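Regulatory protein SWI6 (Saccharomyces cerevisiae, PDB 1SW6) serves as the shared subunit of the SBF and MBF complexes, which drive cell-cycle-dependent transcription in yeast. Local coordinates at residues 264-268 with 269-273. Sequence-based numbering, arbitrary orientation.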
loop_
_atom_site.group_PDB
_atom_site.type_symbol
_atom_site.label_atom_id
_atom_site.label_comp_id
_atom_site.label_asym_id
_atom_site.label_seq_id
_atom_site.Cartn_x
_atom_site.Cartn_y
_atom_site.Cartn_z
ATOM N N GLU A 264 28.122 3.190 -17.785
ATOM C CA GLU A 264 28.784 3.443 -19.058
ATOM C C GLU A 264 28.042 2.839 -20.248
ATOM O O GLU A 264 27.832 3.513 -21.253
ATOM C CB GLU A 264 30.225 2.911 -19.021
ATOM C CG GLU A 264 31.304 3.951 -18.681
ATOM C CD GLU A 264 30.954 4.832 -17.483
ATOM O OE1 GLU A 264 30.131 5.760 -17.646
ATOM O OE2 GLU A 264 31.501 4.598 -16.378
ATOM N N ASN A 265 27.636 1.579 -20.133
ATOM C CA ASN A 265 26.939 0.906 -21.232
ATOM C C ASN A 265 25.457 1.267 -21.362
ATOM O O ASN A 265 24.796 0.861 -22.317
ATOM C CB ASN A 265 27.077 -0.618 -21.102
ATOM C CG ASN A 265 28.516 -1.095 -21.239
ATOM O OD1 ASN A 265 28.773 -2.293 -21.363
ATOM N ND2 ASN A 265 29.458 -0.162 -21.213
ATOM N N LEU A 266 24.931 2.021 -20.402
ATOM C CA LEU A 266 23.527 2.419 -20.445
ATOM C C LEU A 266 23.378 3.714 -21.244
ATOM O O LEU A 266 23.555 4.806 -20.702
ATOM C CB LEU A 266 22.988 2.642 -19.028
ATOM C CG LEU A 266 21.786 1.857 -18.482
ATOM C CD1 LEU A 266 21.326 2.541 -17.189
ATOM C CD2 LEU A 266 20.639 1.819 -19.477
ATOM N N ASP A 267 23.057 3.601 -22.529
ATOM C CA ASP A 267 22.883 4.788 -23.357
ATOM C C ASP A 267 21.624 4.689 -24.217
ATOM O O ASP A 267 20.854 3.730 -24.113
ATOM C CB ASP A 267 24.127 5.026 -24.230
ATOM C CG ASP A 267 24.451 3.845 -25.131
ATOM O OD1 ASP A 267 25.587 3.780 -25.648
ATOM O OD2 ASP A 267 23.574 2.986 -25.332
ATOM N N LEU A 268 21.414 5.688 -25.064
ATOM C CA LEU A 268 20.229 5.720 -25.897
ATOM C C LEU A 268 20.067 4.482 -26.776
ATOM O O LEU A 268 18.989 3.875 -26.813
ATOM C CB LEU A 268 20.224 6.991 -26.753
ATOM C CG LEU A 268 19.007 7.118 -27.682
ATOM C CD1 LEU A 268 17.720 7.125 -26.866
ATOM C CD2 LEU A 268 19.123 8.387 -28.505
ATOM N N LYS A 269 21.125 4.087 -27.479
ATOM C CA LYS A 269 20.990 2.919 -28.323
ATOM C C LYS A 269 20.716 1.641 -27.508
ATOM O O LYS A 269 20.063 0.704 -27.998
ATOM C CB LYS A 269 22.219 2.768 -29.227
ATOM C CG LYS A 269 23.564 2.689 -28.554
ATOM C CD LYS A 269 24.631 2.679 -29.647
ATOM C CE LYS A 269 26.031 2.538 -29.093
ATOM N NZ LYS A 269 26.400 3.714 -28.265
ATOM N N TRP A 270 21.195 1.601 -26.266
ATOM C CA TRP A 270 20.947 0.429 -25.429
ATOM C C TRP A 270 19.467 0.384 -25.075
ATOM O O TRP A 270 18.854 -0.677 -25.106
ATOM C CB TRP A 270 21.747 0.464 -24.125
ATOM C CG TRP A 270 21.632 -0.840 -23.367
ATOM C CD1 TRP A 270 22.438 -1.942 -23.500
ATOM C CD2 TRP A 270 20.618 -1.203 -22.413
ATOM N NE1 TRP A 270 21.988 -2.963 -22.693
ATOM C CE2 TRP A 270 20.876 -2.537 -22.015
ATOM C CE3 TRP A 270 19.517 -0.533 -21.860
ATOM C CZ2 TRP A 270 20.075 -3.214 -21.081
ATOM C CZ3 TRP A 270 18.713 -1.211 -20.927
ATOM C CH2 TRP A 270 19.002 -2.538 -20.552
ATOM N N ILE A 271 18.905 1.543 -24.735
ATOM C CA ILE A 271 17.492 1.644 -24.370
ATOM C C ILE A 271 16.629 1.214 -25.550
ATOM O O ILE A 271 15.710 0.406 -25.396
ATOM C CB ILE A 271 17.124 3.097 -23.962
ATOM C CG1 ILE A 271 17.893 3.497 -22.700
ATOM C CG2 ILE A 271 15.640 3.208 -23.675
ATOM C CD1 ILE A 271 17.563 2.637 -21.489
ATOM N N ILE A 272 16.933 1.755 -26.725
ATOM C CA ILE A 272 16.194 1.410 -27.938
ATOM C C ILE A 272 16.309 -0.080 -28.250
ATOM O O ILE A 272 15.308 -0.746 -28.466
ATOM C CB ILE A 272 16.696 2.222 -29.162
ATOM C CG1 ILE A 272 16.308 3.692 -28.978
ATOM C CG2 ILE A 272 16.097 1.670 -30.459
ATOM C CD1 ILE A 272 16.884 4.634 -30.020
ATOM N N ALA A 273 17.518 -0.622 -28.232
ATOM C CA ALA A 273 17.682 -2.039 -28.560
ATOM C C ALA A 273 17.249 -3.049 -27.501
ATOM O O ALA A 273 16.830 -4.149 -27.848
ATOM C CB ALA A 273 19.119 -2.312 -28.946
#
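Asp267 is the N-cap residue of helix 268-276, within the third ankyrin repeat of this domain, and its side chain accepts a hydrogen bond from Trp270 N. The chain leaves helix 261-265, turns through Leu266 and starts the new helix at once. Aspartate suits the cap because its short side chain can reach the amide three residues ahead: with chi1 at 58°, CG sits between its own backbone N and carbonyl carbon, and Asp267 OD2 lies 2.9 Å from Trp270 N, an amide with no helical carbonyl one turn earlier to accept it. The negative charge at the helix N-terminus would probably interact favourably with the helix dipole.

Asp267 OD1 makes a salt bridge to Lys269 NZ at 2.7 Å. The long lysine chain lets an ammonium two residues on reach the carboxylate, which it meets from above its plane, about 40° out of it. Asp267 O meanwhile receives Ile271 N at 3.0 Å.

Leu268 packs against Met229, Ile232 and Val233 of helix 218-234. A branched apolar side chain suits this place, since Leu268 CG, anti to the backbone N (chi1 180°), also rests 4.0 Å from Ile272 CD1; Ile272 N bonds to Leu268 O at 3.0 Å. The buried indole of Trp270 lies against Ile45 and Ile195, and its NE1 is hydrogen-bonded to Leu43 O. Leucine fills the buried turn beside that ring: Leu266 CD2 lies 3.8 Å from Ile271 CD1 and meets Trp270 CE3 obliquely at 3.5 Å.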